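Local coordinates for cytoplasmic protein (PDB 7LPO), which probably hydrolyses steryl beta-glucosides, as a fungal sterylglucosidase of glycoside hydrolase family 5, at residues K92-E106 against F136-F150. Sequence-based numbering, arbitrary orientation.
Sequences KAWGYNLLRYVFTWE and FRVFMDPHQDVWSRF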
ATOM      1  N   LYS A  92      12.485  -4.844  14.979  1.00 18.56           N
ATOM      2  CA  LYS A  92      13.932  -4.774  14.794  1.00 21.87           C
ATOM      3  C   LYS A  92      14.580  -6.144  14.971  1.00 19.14           C
ATOM      4  O   LYS A  92      15.485  -6.513  14.211  1.00 19.11           O
ATOM      5  CB  LYS A  92      14.544  -3.767  15.769  1.00 26.95           C
ATOM      6  CG  LYS A  92      15.859  -3.166  15.276  1.00 30.53           C
ATOM      7  CD  LYS A  92      15.593  -2.108  14.212  1.00 36.27           C
ATOM      8  CE  LYS A  92      16.878  -1.509  13.661  1.00 40.53           C
ATOM      9  NZ  LYS A  92      17.179  -2.001  12.285  1.00 43.15           N
ATOM     10  N   ALA A  93      14.125  -6.914  15.962  1.00 17.13           N
ATOM     11  CA  ALA A  93      14.670  -8.247  16.198  1.00 18.02           C
ATOM     12  C   ALA A  93      14.402  -9.193  15.033  1.00 16.35           C
ATOM     13  O   ALA A  93      15.138 -10.171  14.860  1.00 15.92           O
ATOM     14  CB  ALA A  93      14.088  -8.827  17.493  1.00 19.32           C
ATOM     15  N   TRP A  94      13.358  -8.931  14.245  1.00 17.58           N
ATOM     16  CA  TRP A  94      13.066  -9.693  13.041  1.00 14.16           C
ATOM     17  C   TRP A  94      13.928  -9.267  11.867  1.00 17.01           C
ATOM     18  O   TRP A  94      13.748  -9.794  10.761  1.00 17.84           O
ATOM     19  CB  TRP A  94      11.592  -9.550  12.661  1.00 14.79           C
ATOM     20  CG  TRP A  94      10.635 -10.364  13.488  1.00 14.20           C
ATOM     21  CD1 TRP A  94      10.919 -11.491  14.211  1.00 15.02           C
ATOM     22  CD2 TRP A  94       9.236 -10.119  13.658  1.00 14.21           C
ATOM     23  NE1 TRP A  94       9.773 -11.961  14.823  1.00 16.03           N
ATOM     24  CE2 TRP A  94       8.732 -11.129  14.504  1.00 15.65           C
ATOM     25  CE3 TRP A  94       8.354  -9.147  13.172  1.00 16.92           C
ATOM     26  CZ2 TRP A  94       7.395 -11.185  14.880  1.00 15.65           C
ATOM     27  CZ3 TRP A  94       7.016  -9.203  13.559  1.00 14.73           C
ATOM     28  CH2 TRP A  94       6.555 -10.217  14.395  1.00 15.63           C
ATOM     29  N   GLY A  95      14.861  -8.339  12.082  1.00 14.21           N
ATOM     30  CA  GLY A  95      15.782  -7.910  11.052  1.00 13.95           C
ATOM     31  C   GLY A  95      15.328  -6.721  10.235  1.00 13.93           C
ATOM     32  O   GLY A  95      16.063  -6.287   9.343  1.00 15.10           O
ATOM     33  N   TYR A  96      14.155  -6.166  10.515  1.00 15.93           N
ATOM     34  CA  TYR A  96      13.634  -5.071   9.708  1.00 17.62           C
ATOM     35  C   TYR A  96      14.347  -3.764  10.026  1.00 19.28           C
ATOM     36  O   TYR A  96      14.707  -3.497  11.174  1.00 21.50           O
ATOM     37  CB  TYR A  96      12.135  -4.930   9.935  1.00 18.92           C
ATOM     38  CG  TYR A  96      11.361  -6.152   9.483  1.00 18.63           C
ATOM     39  CD1 TYR A  96      11.777  -6.891   8.382  1.00 19.01           C
ATOM     40  CD2 TYR A  96      10.217  -6.560  10.148  1.00 16.14           C
ATOM     41  CE1 TYR A  96      11.084  -8.002   7.965  1.00 20.05           C
ATOM     42  CE2 TYR A  96       9.515  -7.675   9.730  1.00 17.54           C
ATOM     43  CZ  TYR A  96       9.956  -8.392   8.646  1.00 19.43           C
ATOM     44  OH  TYR A  96       9.266  -9.507   8.234  1.00 23.37           O
ATOM     45  N   ASN A  97      14.583  -2.964   8.983  1.00 18.53           N
ATOM     46  CA  ASN A  97      15.173  -1.638   9.130  1.00 19.69           C
ATOM     47  C   ASN A  97      14.344  -0.564   8.436  1.00 18.27           C
ATOM     48  O   ASN A  97      14.833   0.559   8.246  1.00 16.99           O
ATOM     49  CB  ASN A  97      16.602  -1.624   8.580  1.00 24.14           C
ATOM     50  CG  ASN A  97      16.682  -2.136   7.145  1.00 29.38           C
ATOM     51  OD1 ASN A  97      15.659  -2.387   6.506  1.00 31.68           O
ATOM     52  ND2 ASN A  97      17.901  -2.291   6.634  1.00 30.95           N
ATOM     53  N   LEU A  98      13.107  -0.873   8.055  1.00 17.49           N
ATOM     54  CA  LEU A  98      12.294   0.023   7.248  1.00 16.57           C
ATOM     55  C   LEU A  98      10.856  -0.007   7.738  1.00 16.96           C
ATOM     56  O   LEU A  98      10.339  -1.057   8.129  1.00 14.01           O
ATOM     57  CB  LEU A  98      12.341  -0.375   5.767  1.00 18.60           C
ATOM     58  CG  LEU A  98      11.419   0.358   4.792  1.00 20.48           C
ATOM     59  CD1 LEU A  98      11.975   1.722   4.471  1.00 13.99           C
ATOM     60  CD2 LEU A  98      11.248  -0.469   3.522  1.00 19.92           C
ATOM     61  N   LEU A  99      10.223   1.158   7.714  1.00 14.57           N
ATOM     62  CA  LEU A  99       8.815   1.300   8.049  1.00 15.78           C
ATOM     63  C   LEU A  99       8.190   2.213   7.012  1.00 16.49           C
ATOM     64  O   LEU A  99       8.732   3.286   6.742  1.00 18.24           O
ATOM     65  CB  LEU A  99       8.613   1.889   9.449  1.00 16.26           C
ATOM     66  CG  LEU A  99       9.182   1.107  10.626  1.00 18.62           C
ATOM     67  CD1 LEU A  99       9.147   1.980  11.867  1.00 21.44           C
ATOM     68  CD2 LEU A  99       8.425  -0.178  10.848  1.00 17.67           C
ATOM     69  N   ARG A 100       7.093   1.766   6.401  1.00 15.97           N
ATOM     70  CA  ARG A 100       6.239   2.624   5.592  1.00 14.37           C
ATOM     71  C   ARG A 100       5.161   3.141   6.532  1.00 15.24           C
ATOM     72  O   ARG A 100       4.349   2.360   7.041  1.00 15.59           O
ATOM     73  CB  ARG A 100       5.649   1.857   4.415  1.00 14.66           C
ATOM     74  CG  ARG A 100       4.803   2.722   3.489  1.00 16.41           C
ATOM     75  CD  ARG A 100       4.607   2.015   2.181  1.00 17.00           C
ATOM     76  NE  ARG A 100       3.721   2.714   1.259  1.00 16.80           N
ATOM     77  CZ  ARG A 100       2.436   2.424   1.087  1.00 17.07           C
ATOM     78  NH1 ARG A 100       1.853   1.459   1.798  1.00 15.86           N
ATOM     79  NH2 ARG A 100       1.729   3.100   0.195  1.00 20.02           N
ATOM     80  N   TYR A 101       5.189   4.442   6.814  1.00 14.77           N
ATOM     81  CA  TYR A 101       4.369   5.006   7.878  1.00 15.75           C
ATOM     82  C   TYR A 101       3.045   5.500   7.313  1.00 15.30           C
ATOM     83  O   TYR A 101       3.021   6.404   6.477  1.00 18.24           O
ATOM     84  CB  TYR A 101       5.099   6.140   8.597  1.00 18.14           C
ATOM     85  CG  TYR A 101       4.315   6.598   9.796  1.00 18.95           C
ATOM     86  CD1 TYR A 101       3.289   7.526   9.664  1.00 18.79           C
ATOM     87  CD2 TYR A 101       4.557   6.058  11.057  1.00 21.74           C
ATOM     88  CE1 TYR A 101       2.539   7.926  10.763  1.00 19.40           C
ATOM     89  CE2 TYR A 101       3.813   6.458  12.161  1.00 22.63           C
ATOM     90  CZ  TYR A 101       2.809   7.393  12.004  1.00 22.56           C
ATOM     91  OH  TYR A 101       2.058   7.783  13.093  1.00 23.32           O
ATOM     92  N   VAL A 102       1.952   4.943   7.816  1.00 17.19           N
ATOM     93  CA  VAL A 102       0.617   5.182   7.278  1.00 16.16           C
ATOM     94  C   VAL A 102      -0.056   6.316   8.043  1.00 14.71           C
ATOM     95  O   VAL A 102      -0.151   6.275   9.274  1.00 16.23           O
ATOM     96  CB  VAL A 102      -0.229   3.899   7.354  1.00 17.39           C
ATOM     97  CG1 VAL A 102      -1.646   4.162   6.891  1.00 22.13           C
ATOM     98  CG2 VAL A 102       0.406   2.778   6.543  1.00 16.95           C
ATOM     99  N   PHE A 103      -0.527   7.327   7.311  1.00 14.68           N
ATOM    100  CA  PHE A 103      -1.385   8.369   7.857  1.00 14.70           C
ATOM    101  C   PHE A 103      -2.441   8.707   6.815  1.00 16.06           C
ATOM    102  O   PHE A 103      -2.260   8.473   5.619  1.00 14.73           O
ATOM    103  CB  PHE A 103      -0.596   9.627   8.264  1.00 14.68           C
ATOM    104  CG  PHE A 103      -0.025  10.385   7.109  1.00 15.05           C
ATOM    105  CD1 PHE A 103       1.195  10.022   6.564  1.00 17.20           C
ATOM    106  CD2 PHE A 103      -0.705  11.450   6.561  1.00 16.15           C
ATOM    107  CE1 PHE A 103       1.731  10.705   5.496  1.00 17.45           C
ATOM    108  CE2 PHE A 103      -0.176  12.146   5.491  1.00 17.38           C
ATOM    109  CZ  PHE A 103       1.045  11.773   4.957  1.00 17.95           C
ATOM    110  N   THR A 104      -3.564   9.249   7.269  1.00 15.14           N
ATOM    111  CA  THR A 104      -4.642   9.587   6.355  1.00 14.77           C
ATOM    112  C   THR A 104      -4.895  11.085   6.356  1.00 14.77           C
ATOM    113  O   THR A 104      -4.668  11.781   7.349  1.00 16.12           O
ATOM    114  CB  THR A 104      -5.941   8.849   6.697  1.00 16.26           C
ATOM    115  OG1 THR A 104      -6.409   9.272   7.985  1.00 16.30           O
ATOM    116  CG2 THR A 104      -5.688   7.331   6.673  1.00 16.63           C
ATOM    117  N   TRP A 105      -5.347  11.570   5.202  1.00 14.82           N
ATOM    118  CA  TRP A 105      -5.846  12.934   5.091  1.00 16.26           C
ATOM    119  C   TRP A 105      -6.899  13.227   6.152  1.00 17.80           C
ATOM    120  O   TRP A 105      -6.918  14.318   6.739  1.00 14.33           O
ATOM    121  CB  TRP A 105      -6.399  13.114   3.681  1.00 14.33           C
ATOM    122  CG  TRP A 105      -6.865  14.471   3.307  1.00 15.26           C
ATOM    123  CD1 TRP A 105      -6.709  15.626   4.002  1.00 14.35           C
ATOM    124  CD2 TRP A 105      -7.571  14.805   2.113  1.00 15.79           C
ATOM    125  NE1 TRP A 105      -7.274  16.660   3.312  1.00 14.37           N
ATOM    126  CE2 TRP A 105      -7.821  16.178   2.152  1.00 14.40           C
ATOM    127  CE3 TRP A 105      -8.014  14.066   1.008  1.00 16.20           C
ATOM    128  CZ2 TRP A 105      -8.501  16.838   1.134  1.00 14.44           C
ATOM    129  CZ3 TRP A 105      -8.697  14.720   0.005  1.00 16.85           C
ATOM    130  CH2 TRP A 105      -8.931  16.094   0.074  1.00 14.47           C
ATOM    131  N   GLU A 106      -7.773  12.254   6.429  1.00 15.98           N
ATOM    132  CA  GLU A 106      -8.821  12.477   7.419  1.00 14.32           C
ATOM    133  C   GLU A 106      -8.223  12.827   8.771  1.00 17.79           C
ATOM    134  O   GLU A 106      -8.736  13.707   9.473  1.00 14.30           O
ATOM    135  CB  GLU A 106      -9.715  11.244   7.555  1.00 16.65           C
ATOM    136  CG  GLU A 106     -10.713  11.348   8.705  1.00 18.17           C
ATOM    137  CD  GLU A 106     -11.585  10.109   8.888  1.00 20.13           C
ATOM    138  OE1 GLU A 106     -12.557  10.200   9.655  1.00 22.05           O
ATOM    139  OE2 GLU A 106     -11.317   9.049   8.274  1.00 20.58           O
ATOM    140  N   PHE A 136      15.256   2.776  12.731  1.00 24.19           N
ATOM    141  CA  PHE A 136      14.486   2.557  11.518  1.00 21.80           C
ATOM    142  C   PHE A 136      14.678   3.694  10.525  1.00 20.80           C
ATOM    143  O   PHE A 136      14.794   4.861  10.909  1.00 21.32           O
ATOM    144  CB  PHE A 136      12.994   2.425  11.841  1.00 20.57           C
ATOM    145  CG  PHE A 136      12.633   1.124  12.455  1.00 19.42           C
ATOM    146  CD1 PHE A 136      12.559  -0.015  11.679  1.00 18.15           C
ATOM    147  CD2 PHE A 136      12.385   1.031  13.815  1.00 18.80           C
ATOM    148  CE1 PHE A 136      12.252  -1.228  12.244  1.00 18.36           C
ATOM    149  CE2 PHE A 136      12.067  -0.173  14.384  1.00 19.48           C
ATOM    150  CZ  PHE A 136      12.002  -1.311  13.595  1.00 19.81           C
ATOM    151  N   ARG A 137      14.712   3.343   9.242  1.00 21.44           N
ATOM    152  CA  ARG A 137      14.432   4.293   8.177  1.00 20.46           C
ATOM    153  C   ARG A 137      12.932   4.270   7.916  1.00 20.14           C
ATOM    154  O   ARG A 137      12.280   3.232   8.054  1.00 20.63           O
ATOM    155  CB  ARG A 137      15.196   3.954   6.895  1.00 20.74           C
ATOM    156  CG  ARG A 137      16.699   3.780   7.070  1.00 21.29           C
ATOM    157  CD  ARG A 137      17.406   5.063   7.553  1.00 22.89           C
ATOM    158  NE  ARG A 137      18.850   4.903   7.380  1.00 25.47           N
ATOM    159  CZ  ARG A 137      19.693   5.871   7.036  1.00 27.05           C
ATOM    160  NH1 ARG A 137      19.256   7.110   6.836  1.00 25.75           N
ATOM    161  NH2 ARG A 137      20.982   5.594   6.884  1.00 29.06           N
ATOM    162  N   VAL A 138      12.381   5.424   7.551  1.00 19.00           N
ATOM    163  CA  VAL A 138      10.942   5.578   7.376  1.00 18.66           C
ATOM    164  C   VAL A 138      10.675   6.362   6.097  1.00 19.65           C
ATOM    165  O   VAL A 138      11.373   7.340   5.803  1.00 19.21           O
ATOM    166  CB  VAL A 138      10.305   6.312   8.578  1.00 19.44           C
ATOM    167  CG1 VAL A 138       8.836   6.586   8.306  1.00 20.65           C
ATOM    168  CG2 VAL A 138      10.470   5.534   9.872  1.00 20.12           C
ATOM    169  N   PHE A 139       9.655   5.950   5.334  1.00 16.46           N
ATOM    170  CA  PHE A 139       9.077   6.832   4.330  1.00 15.27           C
ATOM    171  C   PHE A 139       7.571   6.917   4.553  1.00 14.53           C
ATOM    172  O   PHE A 139       6.927   5.975   5.028  1.00 16.01           O
ATOM    173  CB  PHE A 139       9.466   6.442   2.878  1.00 15.57           C
ATOM    174  CG  PHE A 139       8.861   5.178   2.357  1.00 16.37           C
ATOM    175  CD1 PHE A 139       9.401   3.959   2.680  1.00 17.58           C
ATOM    176  CD2 PHE A 139       7.809   5.225   1.462  1.00 17.44           C
ATOM    177  CE1 PHE A 139       8.866   2.792   2.166  1.00 20.00           C
ATOM    178  CE2 PHE A 139       7.266   4.069   0.945  1.00 19.50           C
ATOM    179  CZ  PHE A 139       7.801   2.850   1.287  1.00 19.88           C
ATOM    180  N   MET A 140       7.042   8.104   4.283  1.00 15.50           N
ATOM    181  CA  MET A 140       5.692   8.482   4.671  1.00 14.70           C
ATOM    182  C   MET A 140       4.695   8.111   3.581  1.00 15.74           C
ATOM    183  O   MET A 140       4.924   8.377   2.399  1.00 17.77           O
ATOM    184  CB  MET A 140       5.627   9.985   4.938  1.00 14.70           C
ATOM    185  CG  MET A 140       6.691  10.531   5.874  1.00 16.81           C
ATOM    186  SD  MET A 140       6.663   9.753   7.506  1.00 21.86           S
ATOM    187  CE  MET A 140       5.250  10.341   8.280  1.00 19.70           C
ATOM    188  N   ASP A 141       3.575   7.530   3.987  1.00 13.99           N
ATOM    189  CA  ASP A 141       2.544   7.070   3.062  1.00 14.02           C
ATOM    190  C   ASP A 141       1.258   7.833   3.323  1.00 14.05           C
ATOM    191  O   ASP A 141       0.555   7.541   4.307  1.00 14.06           O
ATOM    192  CB  ASP A 141       2.324   5.567   3.224  1.00 22.71           C
ATOM    193  CG  ASP A 141       0.947   5.108   2.754  1.00 23.14           C
ATOM    194  OD1 ASP A 141       0.365   5.728   1.827  1.00 24.97           O
ATOM    195  OD2 ASP A 141       0.448   4.113   3.325  1.00 23.71           O
ATOM    196  N   PRO A 142       0.919   8.834   2.497  1.00 14.71           N
ATOM    197  CA  PRO A 142      -0.434   9.408   2.545  1.00 14.75           C
ATOM    198  C   PRO A 142      -1.443   8.402   2.016  1.00 15.29           C
ATOM    199  O   PRO A 142      -1.529   8.162   0.805  1.00 15.08           O
ATOM    200  CB  PRO A 142      -0.338  10.641   1.637  1.00 16.14           C
ATOM    201  CG  PRO A 142       1.008  10.624   1.047  1.00 16.50           C
ATOM    202  CD  PRO A 142       1.663   9.318   1.331  1.00 17.02           C
ATOM    203  N   HIS A 143      -2.192   7.783   2.914  1.00 14.14           N
ATOM    204  CA  HIS A 143      -2.877   6.542   2.606  1.00 14.17           C
ATOM    205  C   HIS A 143      -4.368   6.766   2.412  1.00 14.21           C
ATOM    206  O   HIS A 143      -4.991   7.560   3.124  1.00 14.22           O
ATOM    207  CB  HIS A 143      -2.654   5.508   3.711  1.00 17.06           C
ATOM    208  CG  HIS A 143      -3.064   4.124   3.318  1.00 18.17           C
ATOM    209  ND1 HIS A 143      -2.165   3.184   2.860  1.00 17.62           N
ATOM    210  CD2 HIS A 143      -4.282   3.533   3.280  1.00 17.62           C
ATOM    211  CE1 HIS A 143      -2.809   2.069   2.571  1.00 18.46           C
ATOM    212  NE2 HIS A 143      -4.096   2.255   2.809  1.00 18.32           N
ATOM    213  N   GLN A 144      -4.926   6.032   1.454  1.00 14.24           N
ATOM    214  CA  GLN A 144      -6.353   6.005   1.195  1.00 14.29           C
ATOM    215  C   GLN A 144      -6.700   4.669   0.548  1.00 14.31           C
ATOM    216  O   GLN A 144      -5.856   4.007  -0.066  1.00 14.29           O
ATOM    217  CB  GLN A 144      -6.789   7.184   0.302  1.00 14.31           C
ATOM    218  CG  GLN A 144      -6.364   7.073  -1.156  1.00 14.31           C
ATOM    219  CD  GLN A 144      -7.271   6.172  -1.982  1.00 14.35           C
ATOM    220  OE1 GLN A 144      -8.471   6.104  -1.754  1.00 14.39           O
ATOM    221  NE2 GLN A 144      -6.695   5.487  -2.952  1.00 14.35           N
ATOM    222  N   ASP A 145      -7.961   4.285   0.699  1.00 15.33           N
ATOM    223  CA  ASP A 145      -8.541   3.149   0.003  1.00 14.65           C
ATOM    224  C   ASP A 145      -9.943   3.563  -0.403  1.00 14.70           C
ATOM    225  O   ASP A 145     -10.717   4.017   0.442  1.00 14.72           O
ATOM    226  CB  ASP A 145      -8.586   1.895   0.884  1.00 15.15           C
ATOM    227  CG  ASP A 145      -7.219   1.443   1.320  1.00 16.03           C
ATOM    228  OD1 ASP A 145      -6.503   0.839   0.484  1.00 16.80           O
ATOM    229  OD2 ASP A 145      -6.861   1.687   2.496  1.00 16.95           O
ATOM    230  N   VAL A 146     -10.253   3.428  -1.690  1.00 14.47           N
ATOM    231  CA  VAL A 146     -11.539   3.807  -2.272  1.00 14.53           C
ATOM    232  C   VAL A 146     -12.019   5.138  -1.706  1.00 14.54           C
ATOM    233  O   VAL A 146     -13.180   5.281  -1.298  1.00 14.58           O
ATOM    234  CB  VAL A 146     -12.585   2.688  -2.092  1.00 14.58           C
ATOM    235  CG1 VAL A 146     -12.171   1.474  -2.922  1.00 14.58           C
ATOM    236  CG2 VAL A 146     -12.742   2.278  -0.655  1.00 14.57           C
ATOM    237  N   TRP A 147     -11.104   6.109  -1.722  1.00 14.49           N
ATOM    238  CA  TRP A 147     -11.284   7.520  -1.386  1.00 14.49           C
ATOM    239  C   TRP A 147     -11.349   7.806   0.109  1.00 14.48           C
ATOM    240  O   TRP A 147     -10.632   8.695   0.584  1.00 14.44           O
ATOM    241  CB  TRP A 147     -12.532   8.116  -2.048  1.00 14.55           C
ATOM    242  CG  TRP A 147     -12.659   9.601  -1.756  1.00 14.55           C
ATOM    243  CD1 TRP A 147     -13.558  10.194  -0.928  1.00 14.58           C
ATOM    244  CD2 TRP A 147     -11.825  10.655  -2.258  1.00 14.52           C
ATOM    245  NE1 TRP A 147     -13.344  11.550  -0.884  1.00 14.57           N
ATOM    246  CE2 TRP A 147     -12.285  11.859  -1.691  1.00 14.54           C
ATOM    247  CE3 TRP A 147     -10.726  10.694  -3.123  1.00 14.49           C
ATOM    248  CZ2 TRP A 147     -11.696  13.090  -1.970  1.00 14.52           C
ATOM    249  CZ3 TRP A 147     -10.150  11.914  -3.409  1.00 14.48           C
ATOM    250  CH2 TRP A 147     -10.634  13.099  -2.832  1.00 14.49           C
ATOM    251  N   SER A 148     -12.196   7.091   0.851  1.00 14.51           N
ATOM    252  CA  SER A 148     -12.404   7.417   2.260  1.00 14.50           C
ATOM    253  C   SER A 148     -13.137   6.289   2.969  1.00 14.53           C
ATOM    254  O   SER A 148     -13.737   5.426   2.330  1.00 14.56           O
ATOM    255  CB  SER A 148     -13.207   8.714   2.416  1.00 14.53           C
ATOM    256  OG  SER A 148     -14.503   8.561   1.863  1.00 14.59           O
ATOM    257  N   ARG A 149     -13.102   6.327   4.307  1.00 14.52           N
ATOM    258  CA  ARG A 149     -13.912   5.396   5.099  1.00 17.60           C
ATOM    259  C   ARG A 149     -15.390   5.494   4.731  1.00 14.62           C
ATOM    260  O   ARG A 149     -16.108   4.487   4.709  1.00 14.66           O
ATOM    261  CB  ARG A 149     -13.764   5.678   6.594  1.00 15.89           C
ATOM    262  CG  ARG A 149     -12.404   5.429   7.186  1.00 16.09           C
ATOM    263  CD  ARG A 149     -12.453   5.491   8.715  1.00 15.76           C
ATOM    264  NE  ARG A 149     -12.848   6.807   9.233  1.00 16.93           N
ATOM    265  CZ  ARG A 149     -13.787   7.004  10.157  1.00 19.58           C
ATOM    266  NH1 ARG A 149     -14.452   5.982  10.670  1.00 21.46           N
ATOM    267  NH2 ARG A 149     -14.063   8.233  10.574  1.00 22.17           N
ATOM    268  N   PHE A 150     -15.866   6.706   4.465  1.00 14.64           N
ATOM    269  CA  PHE A 150     -17.274   6.957   4.171  1.00 14.81           C
ATOM    270  C   PHE A 150     -17.679   6.468   2.792  1.00 14.74           C
ATOM    271  O   PHE A 150     -18.877   6.427   2.506  1.00 14.80           O
ATOM    272  CB  PHE A 150     -17.516   8.458   4.366  1.00 14.71           C
ATOM    273  CG  PHE A 150     -16.810   8.983   5.592  1.00 14.66           C
ATOM    274  CD1 PHE A 150     -17.278   8.667   6.857  1.00 14.68           C
ATOM    275  CD2 PHE A 150     -15.633   9.696   5.480  1.00 14.61           C
ATOM    276  CE1 PHE A 150     -16.616   9.081   7.975  1.00 15.72           C
ATOM    277  CE2 PHE A 150     -14.959  10.114   6.603  1.00 14.67           C
ATOM    278  CZ  PHE A 150     -15.449   9.805   7.855  1.00 15.51           C
TER
HETATM  279  O   HOH W   1       1.310   5.945  -0.690  1.00 17.32           O
HETATM  280  O   HOH W   2      -5.212  10.237   2.869  1.00 17.29           O
HETATM  281  O   HOH W   3     -11.691   8.554   5.566  1.00 14.44           O
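The Phe136 ring fills a slot: Leu99 CD1 sits over one face, 4.0 Å from the ring centroid, Lys92 CD over the opposite face at the same distance, and Leu98 N at the edge. Strands 98-104 and 137-143 run parallel (29° between axes), joined by seven backbone hydrogen bonds, from Arg137 N to Asn97 O through His143 N to Phe103 O. On the face carrying Leu99, Tyr101 and Phe103, Pro142 CA lies over the Phe103 ring, 4.0 Å from its centroid (CH-pi). On the other, Phe139 CG, between its backbone N and carbonyl carbon (chi1 70°), swings the ring against Arg100, whose CG lies over it and whose CD is 3.4 Å from Phe139 CZ. The Arg100 guanidinium stacks on the Asp141 carboxylate, planes 11° apart, a salt bridge of charges alone because OD2 lies above the guanidinium plane; NE and NH1 turn to Asp267, Asn42 and Glu521. Asp141 OD2 accepts a hydrogen bond from His143 ND1 (2.8 Å). Arg149 grips Glu106 side-on, NH2 to OE1 at 2.6 Å and NE to OE2 at 2.9 Å. Parallel strands linked through helix 118-133 characterise the family's TIM barrel; His143 lies about 5 Å from a bound Tris, probably from crystallisation liquor, consistent with a pocket.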